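Side-chain contacts in transcription termination factor FttA (Pyrococcus horikoshii, PDB 3AF6), which probably terminates transcription by cutting nascent RNA at the exit channel of RNA polymerase, using a nuclease centre that holds two zinc ions: residues Lys67-Val72 / Glu327-Ser332; Val442-Ala447 / Glu487-Phe492; Ala595-Leu600 / Ala628-Arg633. All blocks are in the same frame, centred on the assembly; numbering follows the deposited sequence.

Contact 1: Lys67-Val72 / Glu327-Ser332; sequences KKRISV and EVRDIS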
loop_
_atom_site.group_PDB
_atom_site.type_symbol
_atom_site.label_atom_id
_atom_site.label_comp_id
_atom_site.label_asym_id
_atom_site.label_seq_id
_atom_site.Cartn_x
_atom_site.Cartn_y
_atom_site.Cartn_z
ATOM N N LYS A 67 -20.519 17.098 -10.898
ATOM C CA LYS A 67 -19.726 15.920 -11.235
ATOM C C LYS A 67 -18.391 15.979 -10.491
ATOM O O LYS A 67 -17.336 15.705 -11.065
ATOM C CB LYS A 67 -19.477 15.869 -12.749
ATOM C CG LYS A 67 -20.739 16.000 -13.604
ATOM C CD LYS A 67 -21.445 14.667 -13.806
ATOM C CE LYS A 67 -20.767 13.839 -14.891
ATOM N NZ LYS A 67 -20.918 14.443 -16.246
ATOM N N LYS A 68 -18.448 16.340 -9.210
ATOM C CA LYS A 68 -17.251 16.448 -8.387
ATOM C C LYS A 68 -17.487 16.041 -6.943
ATOM O O LYS A 68 -18.593 15.673 -6.562
ATOM C CB LYS A 68 -16.716 17.881 -8.419
ATOM C CG LYS A 68 -16.145 18.283 -9.765
ATOM C CD LYS A 68 -15.586 19.691 -9.741
ATOM C CE LYS A 68 -14.891 20.017 -11.057
ATOM N NZ LYS A 68 -15.763 19.790 -12.248
ATOM N N ARG A 69 -16.424 16.101 -6.149
ATOM C CA ARG A 69 -16.473 15.768 -4.730
ATOM C C ARG A 69 -16.323 17.077 -3.962
ATOM O O ARG A 69 -15.234 17.649 -3.897
ATOM C CB ARG A 69 -15.327 14.821 -4.367
ATOM C CG ARG A 69 -15.153 14.596 -2.879
ATOM C CD ARG A 69 -16.353 13.896 -2.293
ATOM N NE ARG A 69 -16.223 13.719 -0.852
ATOM C CZ ARG A 69 -17.077 13.024 -0.110
ATOM N NH1 ARG A 69 -18.123 12.438 -0.678
ATOM N NH2 ARG A 69 -16.888 12.916 1.199
ATOM N N ILE A 70 -17.419 17.548 -3.379
ATOM C CA ILE A 70 -17.406 18.808 -2.649
ATOM C C ILE A 70 -17.333 18.664 -1.134
ATOM O O ILE A 70 -18.056 17.874 -0.531
ATOM C CB ILE A 70 -18.642 19.654 -3.015
ATOM C CG1 ILE A 70 -19.899 18.796 -2.909
ATOM C CG2 ILE A 70 -18.499 20.207 -4.426
ATOM C CD1 ILE A 70 -21.161 19.503 -3.331
ATOM N N SER A 71 -16.439 19.440 -0.533
ATOM C CA SER A 71 -16.249 19.444 0.909
ATOM C C SER A 71 -16.456 20.867 1.403
ATOM O O SER A 71 -15.679 21.768 1.080
ATOM C CB SER A 71 -14.836 18.981 1.267
ATOM O OG SER A 71 -14.604 19.095 2.659
ATOM N N VAL A 72 -17.517 21.067 2.178
ATOM C CA VAL A 72 -17.829 22.380 2.720
ATOM C C VAL A 72 -17.462 22.444 4.202
ATOM O O VAL A 72 -17.911 21.627 5.005
ATOM C CB VAL A 72 -19.321 22.705 2.524
ATOM C CG1 VAL A 72 -20.176 21.596 3.107
ATOM C CG2 VAL A 72 -19.647 24.041 3.163
ATOM N N GLU A 327 -13.782 5.204 -4.282
ATOM C CA GLU A 327 -13.914 6.651 -4.424
ATOM C C GLU A 327 -13.390 7.206 -5.752
ATOM O O GLU A 327 -12.190 7.368 -5.944
ATOM C CB GLU A 327 -13.230 7.359 -3.253
ATOM C CG GLU A 327 -14.127 7.544 -2.026
ATOM C CD GLU A 327 -13.355 7.980 -0.773
ATOM O OE1 GLU A 327 -12.481 8.875 -0.876
ATOM O OE2 GLU A 327 -13.636 7.429 0.317
ATOM N N VAL A 328 -14.314 7.505 -6.658
ATOM C CA VAL A 328 -13.996 8.046 -7.980
ATOM C C VAL A 328 -13.510 9.493 -7.913
ATOM O O VAL A 328 -14.214 10.355 -7.401
ATOM C CB VAL A 328 -15.244 7.994 -8.893
ATOM C CG1 VAL A 328 -14.903 8.501 -10.277
ATOM C CG2 VAL A 328 -15.765 6.578 -8.976
ATOM N N ARG A 329 -12.320 9.772 -8.436
ATOM C CA ARG A 329 -11.811 11.144 -8.410
ATOM C C ARG A 329 -11.126 11.555 -9.702
ATOM O O ARG A 329 -10.371 10.782 -10.277
ATOM C CB ARG A 329 -10.815 11.337 -7.261
ATOM C CG ARG A 329 -11.368 11.068 -5.871
ATOM C CD ARG A 329 -12.187 12.230 -5.324
ATOM N NE ARG A 329 -12.680 11.930 -3.980
ATOM C CZ ARG A 329 -13.772 11.213 -3.725
ATOM N NH1 ARG A 329 -14.503 10.729 -4.723
ATOM N NH2 ARG A 329 -14.122 10.953 -2.470
ATOM N N ASP A 330 -11.399 12.774 -10.159
ATOM C CA ASP A 330 -10.762 13.306 -11.362
ATOM C C ASP A 330 -9.305 13.638 -10.999
ATOM O O ASP A 330 -9.052 14.422 -10.074
ATOM C CB ASP A 330 -11.457 14.596 -11.827
ATOM C CG ASP A 330 -12.871 14.363 -12.341
ATOM O OD1 ASP A 330 -13.441 15.300 -12.938
ATOM O OD2 ASP A 330 -13.422 13.258 -12.154
ATOM N N ILE A 331 -8.344 13.049 -11.703
ATOM C CA ILE A 331 -6.956 13.357 -11.401
ATOM C C ILE A 331 -6.277 14.105 -12.542
ATOM O O ILE A 331 -5.112 14.486 -12.439
ATOM C CB ILE A 331 -6.144 12.090 -11.050
ATOM C CG1 ILE A 331 -6.106 11.117 -12.230
ATOM C CG2 ILE A 331 -6.739 11.426 -9.814
ATOM C CD1 ILE A 331 -5.225 9.905 -11.944
ATOM N N SER A 332 -7.026 14.330 -13.620
ATOM C CA SER A 332 -6.529 15.046 -14.791
ATOM C C SER A 332 -7.722 15.355 -15.689
ATOM O O SER A 332 -8.782 14.757 -15.544
ATOM C CB SER A 332 -5.512 14.193 -15.568
ATOM O OG SER A 332 -6.114 13.590 -16.704
#

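Contact 2: Val442-Ala447 / Glu487-Phe492; sequences VLEEYA and EGYNPF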
loop_
_atom_site.group_PDB
_atom_site.type_symbol
_atom_site.label_atom_id
_atom_site.label_comp_id
_atom_site.label_asym_id
_atom_site.label_seq_id
_atom_site.Cartn_x
_atom_site.Cartn_y
_atom_site.Cartn_z
ATOM N N VAL A 442 -2.359 -17.661 11.011
ATOM C CA VAL A 442 -2.365 -19.108 11.010
ATOM C C VAL A 442 -1.879 -19.661 12.349
ATOM O O VAL A 442 -2.509 -20.552 12.902
ATOM C CB VAL A 442 -1.499 -19.680 9.878
ATOM C CG1 VAL A 442 -1.405 -21.184 10.009
ATOM C CG2 VAL A 442 -2.109 -19.323 8.542
ATOM N N LEU A 443 -0.779 -19.137 12.882
ATOM C CA LEU A 443 -0.269 -19.637 14.160
ATOM C C LEU A 443 -1.086 -19.178 15.367
ATOM O O LEU A 443 -1.106 -19.847 16.399
ATOM C CB LEU A 443 1.189 -19.218 14.356
ATOM C CG LEU A 443 2.217 -19.759 13.365
ATOM C CD1 LEU A 443 3.568 -19.113 13.645
ATOM C CD2 LEU A 443 2.308 -21.260 13.465
ATOM N N GLU A 444 -1.763 -18.040 15.232
ATOM C CA GLU A 444 -2.568 -17.485 16.317
ATOM C C GLU A 444 -3.883 -18.252 16.519
ATOM O O GLU A 444 -4.379 -18.354 17.639
ATOM C CB GLU A 444 -2.841 -16.003 16.048
ATOM C CG GLU A 444 -3.360 -15.212 17.243
ATOM C CD GLU A 444 -4.828 -15.476 17.546
ATOM O OE1 GLU A 444 -5.661 -15.374 16.619
ATOM O OE2 GLU A 444 -5.146 -15.773 18.718
ATOM N N GLU A 445 -4.455 -18.784 15.443
ATOM C CA GLU A 445 -5.681 -19.554 15.582
ATOM C C GLU A 445 -5.268 -20.927 16.063
ATOM O O GLU A 445 -6.004 -21.605 16.778
ATOM C CB GLU A 445 -6.426 -19.693 14.252
ATOM C CG GLU A 445 -7.659 -20.603 14.342
ATOM C CD GLU A 445 -8.587 -20.466 13.148
ATOM O OE1 GLU A 445 -8.181 -20.842 12.028
ATOM O OE2 GLU A 445 -9.726 -19.979 13.331
ATOM N N TYR A 446 -4.077 -21.334 15.660
ATOM C CA TYR A 446 -3.562 -22.626 16.052
ATOM C C TYR A 446 -3.127 -22.556 17.506
ATOM O O TYR A 446 -3.038 -23.576 18.188
ATOM C CB TYR A 446 -2.378 -22.997 15.169
ATOM C CG TYR A 446 -1.686 -24.256 15.594
ATOM C CD1 TYR A 446 -2.317 -25.491 15.485
ATOM C CD2 TYR A 446 -0.404 -24.210 16.132
ATOM C CE1 TYR A 446 -1.685 -26.660 15.909
ATOM C CE2 TYR A 446 0.241 -25.368 16.558
ATOM C CZ TYR A 446 -0.403 -26.590 16.449
ATOM O OH TYR A 446 0.228 -27.729 16.912
ATOM N N ALA A 447 -2.855 -21.343 17.972
ATOM C CA ALA A 447 -2.431 -21.128 19.350
ATOM C C ALA A 447 -3.594 -21.326 20.323
ATOM O O ALA A 447 -3.453 -22.005 21.338
ATOM C CB ALA A 447 -1.857 -19.724 19.502
ATOM N N GLU A 487 -15.225 -5.983 19.246
ATOM C CA GLU A 487 -14.865 -6.687 20.472
ATOM C C GLU A 487 -13.581 -6.108 21.054
ATOM O O GLU A 487 -12.908 -5.287 20.425
ATOM C CB GLU A 487 -14.653 -8.179 20.209
ATOM C CG GLU A 487 -15.927 -9.017 20.135
ATOM C CD GLU A 487 -16.891 -8.552 19.055
ATOM O OE1 GLU A 487 -17.545 -7.505 19.247
ATOM O OE2 GLU A 487 -16.996 -9.234 18.011
ATOM N N GLY A 488 -13.260 -6.530 22.271
ATOM C CA GLY A 488 -12.047 -6.070 22.918
ATOM C C GLY A 488 -10.964 -7.060 22.553
ATOM O O GLY A 488 -9.870 -7.044 23.117
ATOM N N TYR A 489 -11.283 -7.928 21.595
ATOM C CA TYR A 489 -10.352 -8.954 21.133
ATOM C C TYR A 489 -9.498 -8.490 19.963
ATOM O O TYR A 489 -9.865 -7.567 19.234
ATOM C CB TYR A 489 -11.106 -10.220 20.722
ATOM C CG TYR A 489 -10.193 -11.353 20.300
ATOM C CD1 TYR A 489 -9.166 -11.795 21.141
ATOM C CD2 TYR A 489 -10.354 -11.987 19.067
ATOM C CE1 TYR A 489 -8.321 -12.841 20.764
ATOM C CE2 TYR A 489 -9.513 -13.035 18.681
ATOM C CZ TYR A 489 -8.499 -13.456 19.535
ATOM O OH TYR A 489 -7.665 -14.490 19.165
ATOM N N ASN A 490 -8.360 -9.154 19.785
ATOM C CA ASN A 490 -7.440 -8.826 18.710
ATOM C C ASN A 490 -6.357 -9.902 18.624
ATOM O O ASN A 490 -5.511 -10.012 19.510
ATOM C CB ASN A 490 -6.802 -7.467 18.982
ATOM C CG ASN A 490 -6.318 -6.799 17.726
ATOM O OD1 ASN A 490 -5.566 -7.388 16.952
ATOM N ND2 ASN A 490 -6.750 -5.562 17.510
ATOM N N PRO A 491 -6.371 -10.711 17.554
ATOM C CA PRO A 491 -5.383 -11.779 17.367
ATOM C C PRO A 491 -3.938 -11.293 17.221
ATOM O O PRO A 491 -2.999 -12.069 17.395
ATOM C CB PRO A 491 -5.886 -12.498 16.119
ATOM C CG PRO A 491 -6.515 -11.393 15.341
ATOM C CD PRO A 491 -7.295 -10.656 16.410
ATOM N N PHE A 492 -3.763 -10.016 16.897
ATOM C CA PHE A 492 -2.425 -9.453 16.745
ATOM C C PHE A 492 -1.824 -9.162 18.114
ATOM O O PHE A 492 -0.606 -9.208 18.294
ATOM C CB PHE A 492 -2.475 -8.160 15.921
ATOM C CG PHE A 492 -2.943 -8.359 14.509
ATOM C CD1 PHE A 492 -4.060 -7.677 14.033
ATOM C CD2 PHE A 492 -2.282 -9.245 13.663
ATOM C CE1 PHE A 492 -4.515 -7.877 12.735
ATOM C CE2 PHE A 492 -2.727 -9.452 12.362
ATOM C CZ PHE A 492 -3.847 -8.768 11.896
#

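Contact 3: Ala595-Leu600 / Ala628-Arg633; sequences ADRREL and ATSIHR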
loop_
_atom_site.group_PDB
_atom_site.type_symbol
_atom_site.label_atom_id
_atom_site.label_comp_id
_atom_site.label_asym_id
_atom_site.label_seq_id
_atom_site.Cartn_x
_atom_site.Cartn_y
_atom_site.Cartn_z
ATOM N N ALA A 595 -2.279 -14.733 -6.738
ATOM C CA ALA A 595 -3.230 -15.672 -7.317
ATOM C C ALA A 595 -2.367 -16.714 -8.035
ATOM O O ALA A 595 -1.374 -16.363 -8.684
ATOM C CB ALA A 595 -4.130 -14.970 -8.309
ATOM N N ASP A 596 -2.698 -17.993 -7.904
ATOM C CA ASP A 596 -1.899 -18.994 -8.590
ATOM C C ASP A 596 -2.448 -19.162 -10.010
ATOM O O ASP A 596 -3.379 -18.447 -10.390
ATOM C CB ASP A 596 -1.881 -20.297 -7.786
ATOM C CG ASP A 596 -3.126 -21.133 -7.961
ATOM O OD1 ASP A 596 -4.174 -20.609 -8.424
ATOM O OD2 ASP A 596 -3.040 -22.337 -7.612
ATOM N N ARG A 597 -1.869 -20.064 -10.801
ATOM C CA ARG A 597 -2.312 -20.258 -12.182
ATOM C C ARG A 597 -3.826 -20.346 -12.300
ATOM O O ARG A 597 -4.443 -19.563 -13.028
ATOM C CB ARG A 597 -1.653 -21.510 -12.792
ATOM C CG ARG A 597 -2.293 -22.034 -14.098
ATOM C CD ARG A 597 -2.491 -20.938 -15.135
ATOM N NE ARG A 597 -1.644 -21.113 -16.312
ATOM C CZ ARG A 597 -2.059 -21.591 -17.485
ATOM N NH1 ARG A 597 -1.208 -21.706 -18.491
ATOM N NH2 ARG A 597 -3.323 -21.946 -17.661
ATOM N N ARG A 598 -4.423 -21.292 -11.580
ATOM C CA ARG A 598 -5.867 -21.483 -11.602
ATOM C C ARG A 598 -6.621 -20.190 -11.242
ATOM O O ARG A 598 -7.596 -19.832 -11.896
ATOM C CB ARG A 598 -6.239 -22.607 -10.629
ATOM C CG ARG A 598 -7.704 -23.012 -10.602
ATOM C CD ARG A 598 -7.911 -24.059 -9.506
ATOM N NE ARG A 598 -9.274 -24.604 -9.430
ATOM C CZ ARG A 598 -10.379 -23.884 -9.221
ATOM N NH1 ARG A 598 -10.313 -22.561 -9.069
ATOM N NH2 ARG A 598 -11.559 -24.498 -9.136
ATOM N N GLU A 599 -6.165 -19.494 -10.205
ATOM C CA GLU A 599 -6.815 -18.262 -9.783
ATOM C C GLU A 599 -6.752 -17.188 -10.853
ATOM O O GLU A 599 -7.727 -16.463 -11.067
ATOM C CB GLU A 599 -6.169 -17.703 -8.510
ATOM C CG GLU A 599 -6.283 -18.569 -7.297
ATOM C CD GLU A 599 -5.710 -17.890 -6.072
ATOM O OE1 GLU A 599 -6.199 -16.788 -5.714
ATOM O OE2 GLU A 599 -4.773 -18.458 -5.467
ATOM N N LEU A 600 -5.598 -17.065 -11.506
ATOM C CA LEU A 600 -5.450 -16.052 -12.538
ATOM C C LEU A 600 -6.420 -16.339 -13.680
ATOM O O LEU A 600 -7.141 -15.451 -14.121
ATOM C CB LEU A 600 -4.004 -16.005 -13.054
ATOM C CG LEU A 600 -2.884 -15.580 -12.081
ATOM C CD1 LEU A 600 -1.542 -15.860 -12.738
ATOM C CD2 LEU A 600 -2.996 -14.105 -11.694
ATOM N N ALA A 628 -0.616 -15.368 -21.127
ATOM C CA ALA A 628 -1.186 -14.639 -22.261
ATOM C C ALA A 628 -1.675 -15.597 -23.342
ATOM O O ALA A 628 -2.809 -15.491 -23.816
ATOM C CB ALA A 628 -0.137 -13.685 -22.843
ATOM N N THR A 629 -0.805 -16.522 -23.734
ATOM C CA THR A 629 -1.143 -17.511 -24.746
ATOM C C THR A 629 -2.317 -18.347 -24.260
ATOM O O THR A 629 -3.264 -18.599 -25.011
ATOM C CB THR A 629 0.047 -18.456 -25.022
ATOM O OG1 THR A 629 1.090 -17.732 -25.689
ATOM C CG2 THR A 629 -0.391 -19.635 -25.876
ATOM N N SER A 630 -2.252 -18.765 -22.998
ATOM C CA SER A 630 -3.301 -19.579 -22.397
ATOM C C SER A 630 -4.660 -18.887 -22.361
ATOM O O SER A 630 -5.672 -19.494 -22.697
ATOM C CB SER A 630 -2.916 -19.966 -20.981
ATOM O OG SER A 630 -1.618 -20.505 -20.954
ATOM N N ILE A 631 -4.691 -17.625 -21.943
ATOM C CA ILE A 631 -5.949 -16.885 -21.877
ATOM C C ILE A 631 -6.604 -16.823 -23.254
ATOM O O ILE A 631 -7.794 -17.103 -23.406
ATOM C CB ILE A 631 -5.729 -15.441 -21.372
ATOM C CG1 ILE A 631 -5.295 -15.462 -19.902
ATOM C CG2 ILE A 631 -7.000 -14.627 -21.550
ATOM C CD1 ILE A 631 -4.915 -14.114 -19.359
ATOM N N HIS A 632 -5.816 -16.458 -24.258
ATOM C CA HIS A 632 -6.322 -16.350 -25.618
ATOM C C HIS A 632 -6.935 -17.652 -26.122
ATOM O O HIS A 632 -8.027 -17.669 -26.691
ATOM C CB HIS A 632 -5.202 -15.957 -26.576
ATOM C CG HIS A 632 -5.647 -15.890 -28.001
ATOM N ND1 HIS A 632 -6.474 -14.891 -28.474
ATOM C CD2 HIS A 632 -5.423 -16.720 -29.046
ATOM C CE1 HIS A 632 -6.739 -15.112 -29.748
ATOM N NE2 HIS A 632 -6.113 -16.215 -30.120
ATOM N N ARG A 633 -6.206 -18.739 -25.922
ATOM C CA ARG A 633 -6.639 -20.045 -26.367
ATOM C C ARG A 633 -7.919 -20.513 -25.681
ATOM O O ARG A 633 -8.769 -21.133 -26.313
ATOM C CB ARG A 633 -5.506 -21.042 -26.132
ATOM C CG ARG A 633 -5.656 -22.376 -26.824
ATOM C CD ARG A 633 -4.276 -22.978 -27.037
ATOM N NE ARG A 633 -3.489 -22.904 -25.810
ATOM C CZ ARG A 633 -2.161 -22.848 -25.773
ATOM N NH1 ARG A 633 -1.465 -22.858 -26.905
ATOM N NH2 ARG A 633 -1.531 -22.770 -24.603
#

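Contact 1: Lys67-Val72 / Glu327-Ser332
R69 turns its CG anti to the backbone N (chi1 170°) and then bends at its second torsion, which lays the aliphatic part of its chain over R329. R329 bends in turn at chi2 (-80°), folding its guanidinium up against that chain. The touching is done by methylenes: CG of R69 stands 3.6 Å above the plane of the R329 guanidinium, near the rim, and CD of R69 is 3.7 Å from NH2 of R329. The two guanidinium planes are only 8° apart. Arginine suits both places, offering a long greasy stem and a flat face, though NE of R69 is 3.8 Å from NH2 of R329, like charges that E327 probably helps to offset.

The R329 group is steadied from within its own segment. Its NH1 donates to the carbonyl O of V328 at 2.7 Å; the donor sits above the plane of that carbonyl, while the acceptor lies in the guanidinium plane. CB of E327 covers the opposite face, and OE1 of E327 lies 3.1 Å from R329 NH2, an ion pair without a directed N-H because the oxygen is well off the plane. D330 brings OD1 to 4.3 Å from the carbonyl O of K67, while its OD2 is engaged in a salt bridge with R336.

A bound chain, probably the RNA analogue, also enters here, hydrogen-bonded at I70 O and D330 N. Strand 70-74 is an outer strand of the three-stranded KHa sheet, joined to strand 41-46 through R69 and L42 and backed by helix 59-66. Strand 329-332 is an outer strand of a seven-stranded metallo-beta-lactamase sheet, next to strand 335-341, so side chains at an outer strand of each domain meet, with no hydrogen bond between them.

Contact 2: Val442-Ala447 / Glu487-Phe492
Within the beta-CASP region, helix 435-447 meets the irregular segment 487-492 through E444, which reaches toward Y489 and P491. The acid leaves the helix with CG anti to the backbone N (chi1 -165°) and bends at its second torsion, so the chain crosses the proline at a slant while the carboxylate comes up to the tyrosine hydroxyl.

OE2 of E444 lies 2.9 Å from OH of Y489, near the plane of the ring and at its edge; the carboxylate and ring planes are turned 62° apart. R448, one turn further on, gives the hydroxyl a weak hydrogen bond and E444 OE2 a long, weak ion pair, which would probably favour a charged carboxylate in this buried place. Tyrosine fits because its length carries a polar atom from the loop to the acid while its flat ring packs: the N of P491 stands 4.0 Å above one face, toward the rim. P491 adds a compact apolar side, its CB 3.9 Å from CG of E444.

The loop is shaped by an Asx turn. OD1 of N490 takes the backbone N-H of F492 at 3.2 Å, in the carbonyl plane and on a lone pair, a role to which the short asparagine side chain is well suited.

The segment belongs to the connection between helix 478-482 and strand 497-499. P491 and F492 also lie on M441 of helix 435-447, F492 and N490 rest on helix 462-471, and L443 and Y446 pack on I413 of helix 405-420, tying the contact into the helical layer around the parallel beta-CASP sheet.

Contact 3: Ala595-Leu600 / Ala628-Arg633
Polar approach dominates between R597 and S630, the pair that joins helix 597-606 to helix 621-635. NH1 of R597 lies 2.8 Å from OG of S630, obliquely placed with respect to the guanidinium plane. The firmer partners of both groups belong to D626, one turn before the serine: its carboxylate forms a salt bridge with R597 NH1, and its backbone carbonyl is hydrogen-bonded to S630 OG. The serine's first torsion (chi1 -50°) sets OG beside its own backbone N, within reach of that carbonyl. D626 thus probably helps to place the two side chains next to each other, while the carbonyl of G396 accepts a hydrogen bond from NE of the arginine. A long arginine suits the span between the helices, whose CA atoms at R597 and S630 are 10.3 Å apart, and a small serine lets the guanidinium come in close.

Van der Waals contact is slight across the pair, with CB of S630 3.5 Å from R597 NH1. The apolar seam lies beside it, where I631 packs on M601 and V604 of the first helix and on I614 of strand 613-617.

Capping bonds fix the start of the first helix. OD1 of D596 accepts from the backbone N of E599 at 2.9 Å (165° at the hydrogen), met nearly along its C-O axis, and OE2 of E599 receives a weak return bond from the N of D596 at 3.2 Å. Both carboxylates have further partners, Q402 for D596 and K369 for E599.

Reciprocal bonding of this kind is a capping box, with aspartate at the N-cap. The second helix is the crossover of a beta-alpha-beta unit linking parallel strands 613-617 and 638-640 in the C-terminal part of the metallo-beta-lactamase domain.

Contact 2 is the buried one; contacts 1 and 3 are partly buried, and all three lie more than 20 Å from the centre of the chain. They share no helix or strand and do not touch, contacts 2 and 3 coming within about 14 Å at their nearest atoms. Contacts 1 and 3 lie at opposite ends of one seven-stranded sheet, the first at strand 329-332, the other at the helix joining strands 613-617 and 638-640. Contact 1 joins KH and metallo-beta-lactamase domains through arginine stems beside a bound chain. Contact 2 sets a loop against a helix with an acid, a phenol and a proline; contact 3 spans two helices with an arginine and a serine around a shared aspartate.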